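Local atomic coordinates of ferrichrome-binding protein (Bacillus subtilis subsp. subtilis, PDB entry 3G9Q), a protein that binds iron(3+)-hydroxamate complexes such as ferrichrome and hands them to the membrane permease of the FhuCBGD ABC transporter. Residues D145-I150 with Q179-T184; G208-A213 with N239-K244. All blocks are in the same frame, centred on the assembly; numbering follows the deposited sequence. Where two conformers were deposited one is given.

Contact 1. Residues D145-I150 with Q179-T184; sequences DKTISI and QATKLT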
loop_
_atom_site.group_PDB
_atom_site.type_symbol
_atom_site.label_atom_id
_atom_site.label_comp_id
_atom_site.label_asym_id
_atom_site.label_seq_id
_atom_site.Cartn_x
_atom_site.Cartn_y
_atom_site.Cartn_z
ATOM N N ASP A 145 20.634 -12.939 5.412
ATOM C CA ASP A 145 19.430 -13.572 5.925
ATOM C C ASP A 145 18.971 -12.827 7.169
ATOM O O ASP A 145 18.215 -13.359 7.985
ATOM C CB ASP A 145 19.680 -15.034 6.294
ATOM C CG ASP A 145 20.310 -15.823 5.176
ATOM O OD1 ASP A 145 21.558 -15.921 5.166
ATOM O OD2 ASP A 145 19.557 -16.335 4.315
ATOM N N LYS A 146 19.463 -11.605 7.333
ATOM C CA LYS A 146 19.059 -10.807 8.470
ATOM C C LYS A 146 17.535 -10.700 8.420
ATOM O O LYS A 146 16.926 -10.710 7.344
ATOM C CB LYS A 146 19.704 -9.428 8.410
ATOM C CG LYS A 146 20.654 -9.124 9.565
ATOM C CD LYS A 146 21.818 -10.085 9.639
ATOM C CE LYS A 146 22.894 -9.542 10.567
ATOM N NZ LYS A 146 23.505 -8.313 9.998
ATOM N N THR A 147 16.929 -10.623 9.598
ATOM C CA THR A 147 15.488 -10.545 9.739
ATOM C C THR A 147 14.988 -9.118 9.731
ATOM O O THR A 147 15.721 -8.173 10.049
ATOM C CB THR A 147 15.056 -11.148 11.054
ATOM O OG1 THR A 147 15.600 -10.371 12.134
ATOM C CG2 THR A 147 15.554 -12.584 11.159
ATOM N N ILE A 148 13.721 -8.957 9.393
ATOM C CA ILE A 148 13.158 -7.629 9.361
ATOM C C ILE A 148 11.743 -7.630 9.908
ATOM O O ILE A 148 10.969 -8.542 9.637
ATOM C CB ILE A 148 13.193 -7.072 7.930
ATOM C CG1 ILE A 148 12.139 -5.984 7.774
ATOM C CG2 ILE A 148 13.016 -8.189 6.920
ATOM C CD1 ILE A 148 10.661 -6.395 7.503
ATOM N N SER A 149 11.417 -6.608 10.697
ATOM C CA SER A 149 10.096 -6.490 11.305
ATOM C C SER A 149 9.309 -5.344 10.724
ATOM O O SER A 149 9.871 -4.407 10.163
ATOM C CB SER A 149 10.203 -6.230 12.812
ATOM O OG SER A 149 11.021 -7.165 13.469
ATOM N N ILE A 150 7.996 -5.419 10.865
ATOM C CA ILE A 150 7.146 -4.328 10.422
ATOM C C ILE A 150 6.126 -4.090 11.520
ATOM O O ILE A 150 5.345 -4.988 11.857
ATOM C CB ILE A 150 6.394 -4.634 9.132
ATOM C CG1 ILE A 150 7.396 -4.965 8.016
ATOM C CG2 ILE A 150 5.526 -3.419 8.773
ATOM C CD1 ILE A 150 6.777 -5.571 6.760
ATOM N N GLN A 179 13.772 -12.451 5.445
ATOM C CA GLN A 179 13.282 -13.247 6.570
ATOM C C GLN A 179 12.716 -12.457 7.745
ATOM O O GLN A 179 12.993 -11.263 7.916
ATOM C CB GLN A 179 14.371 -14.190 7.111
ATOM C CG GLN A 179 14.600 -15.455 6.304
ATOM C CD GLN A 179 15.367 -15.196 5.014
ATOM O OE1 GLN A 179 16.551 -14.809 5.039
ATOM N NE2 GLN A 179 14.698 -15.403 3.873
ATOM N N ALA A 180 11.921 -13.158 8.555
ATOM C CA ALA A 180 11.289 -12.606 9.756
ATOM C C ALA A 180 11.664 -13.494 10.945
ATOM O O ALA A 180 12.059 -14.647 10.754
ATOM C CB ALA A 180 9.778 -12.578 9.576
ATOM N N THR A 181 11.568 -12.970 12.164
ATOM C CA THR A 181 11.888 -13.794 13.343
ATOM C C THR A 181 10.870 -14.944 13.485
ATOM O O THR A 181 9.709 -14.807 13.102
ATOM C CB THR A 181 11.922 -12.943 14.664
ATOM O OG1 THR A 181 10.597 -12.541 15.034
ATOM C CG2 THR A 181 12.796 -11.702 14.474
ATOM N N LYS A 182 11.326 -16.077 14.016
ATOM C CA LYS A 182 10.482 -17.272 14.190
ATOM C C LYS A 182 9.090 -16.937 14.750
ATOM O O LYS A 182 8.070 -17.402 14.241
ATOM C CB LYS A 182 11.173 -18.320 15.137
ATOM C CG LYS A 182 12.489 -18.598 14.650
ATOM N N LEU A 183 9.073 -16.123 15.798
ATOM C CA LEU A 183 7.848 -15.719 16.451
ATOM C C LEU A 183 6.979 -14.855 15.550
ATOM O O LEU A 183 5.751 -14.908 15.632
ATOM C CB LEU A 183 8.178 -14.956 17.724
ATOM C CG LEU A 183 7.066 -14.895 18.761
ATOM C CD1 LEU A 183 6.761 -16.298 19.252
ATOM C CD2 LEU A 183 7.513 -14.023 19.902
ATOM N N THR A 184 7.596 -14.054 14.688
ATOM C CA THR A 184 6.796 -13.215 13.810
ATOM C C THR A 184 6.144 -14.068 12.728
ATOM O O THR A 184 4.983 -13.865 12.401
ATOM C CB THR A 184 7.623 -12.087 13.156
ATOM O OG1 THR A 184 8.216 -11.264 14.169
ATOM C CG2 THR A 184 6.719 -11.211 12.300
#
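Gln-179 meets residues 145-148 with both its backbone carbonyl and its side-chain amide, and it has the largest area buried here. Its carbonyl O accepts a hydrogen bond from Ile-148 N at 2.8 Å; the bond is bent, 143° at the hydrogen. Thr-147 CA adds a CA-H...O contact to that same Gln-179 O at 3.2 Å, and Ile-148 CG2 also lies against it, so one oxygen meets an N-H, a CA-H and a methyl group. The Gln-179 side chain, bent at chi2 (75°), runs alongside Asp-145 and points the same way. Its OE1 rests 3.3 Å from Asp-145 CA, with amide and carboxylate planes 40° apart; OE1 and Asp-145 OD2 are both acceptors, so their proximity is no bond.

Thr-147 buries the next largest area. Its CG2 reaches the backbone of Ala-180, 4.0 Å from Ala-180 C, and its side chain crosses that of Thr-181 at about a right angle. The Thr-147 hydroxyl finds its polar partner in Asp-209. Thr-181 sits at the N-cap position of helix 182-189, and its OG1 shares a 2.8 Å hydrogen bond with Thr-184 OG1 and also bonds to Phe-206 O. The contact thus joins the lead-in to this helix to the start of strand 148-154, with strand 210-215 pairing alongside that strand and helix 169-175 packing on Ile-148.

Contact 2. Residues G208-A213 with N239-K244; sequences GDYIFA and NGHVYK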
loop_
_atom_site.group_PDB
_atom_site.type_symbol
_atom_site.label_atom_id
_atom_site.label_comp_id
_atom_site.label_asym_id
_atom_site.label_seq_id
_atom_site.Cartn_x
_atom_site.Cartn_y
_atom_site.Cartn_z
ATOM N N GLY A 208 13.205 -7.622 15.035
ATOM C CA GLY A 208 14.245 -8.198 14.213
ATOM C C GLY A 208 15.452 -7.285 14.140
ATOM O O GLY A 208 15.551 -6.300 14.883
ATOM N N ASP A 209 16.365 -7.634 13.233
ATOM C CA ASP A 209 17.616 -6.908 12.978
ATOM C C ASP A 209 17.329 -5.533 12.390
ATOM O O ASP A 209 17.998 -4.554 12.723
ATOM C CB ASP A 209 18.477 -7.730 12.012
ATOM C CG ASP A 209 18.874 -9.087 12.593
ATOM O OD1 ASP A 209 19.764 -9.115 13.466
ATOM O OD2 ASP A 209 18.293 -10.120 12.200
ATOM N N TYR A 210 16.341 -5.477 11.498
ATOM C CA TYR A 210 15.925 -4.218 10.883
ATOM C C TYR A 210 14.439 -4.018 11.135
ATOM O O TYR A 210 13.665 -4.972 11.101
ATOM C CB TYR A 210 16.194 -4.207 9.377
ATOM C CG TYR A 210 17.654 -4.308 9.021
ATOM C CD1 TYR A 210 18.307 -5.546 9.033
ATOM C CD2 TYR A 210 18.390 -3.167 8.689
ATOM C CE1 TYR A 210 19.656 -5.654 8.723
ATOM C CE2 TYR A 210 19.744 -3.261 8.375
ATOM C CZ TYR A 210 20.372 -4.508 8.394
ATOM O OH TYR A 210 21.718 -4.619 8.084
ATOM N N ILE A 211 14.046 -2.775 11.383
ATOM C CA ILE A 211 12.653 -2.480 11.656
ATOM C C ILE A 211 12.099 -1.264 10.940
ATOM O O ILE A 211 12.748 -0.229 10.850
ATOM C CB ILE A 211 12.422 -2.259 13.151
ATOM C CG1 ILE A 211 13.069 -3.392 13.956
ATOM C CG2 ILE A 211 10.921 -2.185 13.417
ATOM C CD1 ILE A 211 12.660 -4.814 13.731
ATOM N N PHE A 212 10.891 -1.401 10.422
ATOM C CA PHE A 212 10.220 -0.296 9.756
ATOM C C PHE A 212 9.069 0.065 10.682
ATOM O O PHE A 212 8.011 -0.547 10.616
ATOM C CB PHE A 212 9.663 -0.742 8.401
ATOM C CG PHE A 212 10.676 -0.763 7.304
ATOM C CD1 PHE A 212 11.299 -1.941 6.934
ATOM C CD2 PHE A 212 11.031 0.411 6.658
ATOM C CE1 PHE A 212 12.265 -1.943 5.939
ATOM C CE2 PHE A 212 11.991 0.411 5.667
ATOM C CZ PHE A 212 12.611 -0.766 5.306
ATOM N N ALA A 213 9.260 1.041 11.554
ATOM C CA ALA A 213 8.182 1.382 12.467
ATOM C C ALA A 213 7.609 2.763 12.243
ATOM O O ALA A 213 8.266 3.652 11.690
ATOM C CB ALA A 213 8.645 1.247 13.903
ATOM N N ASN A 239 21.556 -0.206 16.693
ATOM C CA ASN A 239 22.372 -0.283 15.486
ATOM C C ASN A 239 21.858 0.663 14.403
ATOM O O ASN A 239 22.296 0.598 13.254
ATOM C CB ASN A 239 22.394 -1.724 14.955
ATOM C CG ASN A 239 22.927 -2.723 15.986
ATOM O OD1 ASN A 239 23.981 -2.496 16.582
ATOM N ND2 ASN A 239 22.212 -3.834 16.190
ATOM N N GLY A 240 20.925 1.543 14.775
ATOM C CA GLY A 240 20.363 2.498 13.827
ATOM C C GLY A 240 19.726 1.881 12.588
ATOM O O GLY A 240 19.800 2.459 11.509
ATOM N N HIS A 241 19.106 0.712 12.756
ATOM C CA HIS A 241 18.441 -0.011 11.672
ATOM C C HIS A 241 16.914 0.070 11.743
ATOM O O HIS A 241 16.213 -0.905 11.449
ATOM C CB HIS A 241 18.840 -1.487 11.678
ATOM C CG HIS A 241 20.288 -1.724 11.399
ATOM N ND1 HIS A 241 21.058 -0.845 10.669
ATOM C CD2 HIS A 241 21.094 -2.770 11.703
ATOM C CE1 HIS A 241 22.276 -1.340 10.532
ATOM N NE2 HIS A 241 22.323 -2.507 11.151
ATOM N N VAL A 242 16.413 1.220 12.176
ATOM C CA VAL A 242 14.983 1.454 12.246
ATOM C C VAL A 242 14.702 2.616 11.319
ATOM O O VAL A 242 15.383 3.645 11.361
ATOM C CB VAL A 242 14.500 1.800 13.667
ATOM C CG1 VAL A 242 14.386 0.532 14.491
ATOM C CG2 VAL A 242 15.452 2.777 14.322
ATOM N N TYR A 243 13.696 2.437 10.472
ATOM C CA TYR A 243 13.324 3.443 9.498
ATOM C C TYR A 243 11.881 3.887 9.685
ATOM O O TYR A 243 10.985 3.064 9.828
ATOM C CB TYR A 243 13.539 2.854 8.115
ATOM C CG TYR A 243 14.812 2.042 8.057
ATOM C CD1 TYR A 243 16.064 2.653 8.192
ATOM C CD2 TYR A 243 14.765 0.664 7.902
ATOM C CE1 TYR A 243 17.235 1.911 8.172
ATOM C CE2 TYR A 243 15.918 -0.089 7.880
ATOM C CZ TYR A 243 17.153 0.533 8.010
ATOM O OH TYR A 243 18.291 -0.239 7.932
ATOM N N LYS A 244 11.684 5.202 9.689
ATOM C CA LYS A 244 10.384 5.834 9.864
ATOM C C LYS A 244 9.479 5.530 8.688
ATOM O O LYS A 244 9.749 5.937 7.555
ATOM C CB LYS A 244 10.556 7.349 10.000
ATOM C CG LYS A 244 11.110 7.838 11.344
ATOM C CD LYS A 244 9.992 8.081 12.352
ATOM C CE LYS A 244 9.074 9.235 11.927
ATOM N NZ LYS A 244 7.848 9.348 12.791
#
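Ile-211 O is approached by two donors of the neighbouring strand: Tyr-243 N makes a hydrogen bond to it at 2.9 Å, and Val-242 CA adds a CA-H...O contact at 3.1 Å. Ile-211 N donates toward the same strand, to His-241 O at 2.9 Å, so Ile-211 bonds the residues flanking Val-242, the parallel pattern. The bond from Ala-213 N to Tyr-243 O is weak, so the pairing is firmest around Ile-211.

The rings of Tyr-210 and His-241 form an offset stack, with centroids 4.2 Å apart and planes at 20°. Tyr-210 CE2 sits over the centre of the imidazole, while Asn-239 O approaches the opposite face. For His-241, CG lies anti to the carbonyl carbon (chi1 -64°), carrying the ring across to the tyrosine. With an alanine replacing His-241, this face of Tyr-210 would probably lose its stacking partner and the phenol ring turn more freely. The hydroxyl end of Tyr-243 comes to the Tyr-210 ring edge, near its plane, beside CD2 and CE2. Its own ring meets Phe-212 obliquely, planes at 51°, with Tyr-243 CD2 above the Phe-212 ring, 3.6 Å from Phe-212 CE2.

Helix 255-270 packs on the face bearing Phe-212 and Tyr-243. On the other face, Ile-211 CB meets Val-242 CG1 at 3.7 Å, and Trp-231 and Ala-236 pack against both. Gly-240 ends helix 235-238 as the C-prime residue of a Schellman motif. The chain from strand 210-215 through helices to strand 242-244 therefore forms a parallel beta-alpha-beta crossover, at the edge of a mixed five-stranded sheet.

In the fold
From the N terminus, the chain leaves the long helix 118-143 and enters strand 148-154. Contact 1 closes the first loop, which holds the strand 157-161 and helix 169-175, by bringing 179-184 back beside 145-150. Contact 2 opens only later and closes a second loop, with helices 229-232 and 235-238, between 208-213 and 239-244. The two loops are in series, neither nested nor crossed. Their centres lie 11 Å apart, and strands 148-154 and 210-215 are neighbours in one sheet. Two probable 2.7 Å hydrogen bonds join them directly: Thr-147 OG1 with Asp-209 OD2, and Ser-149 OG with Gly-208 N. Together the contacts link the lead-in to helix 182-189, through strands 148-154 and 210-215, with edge strand 242-244.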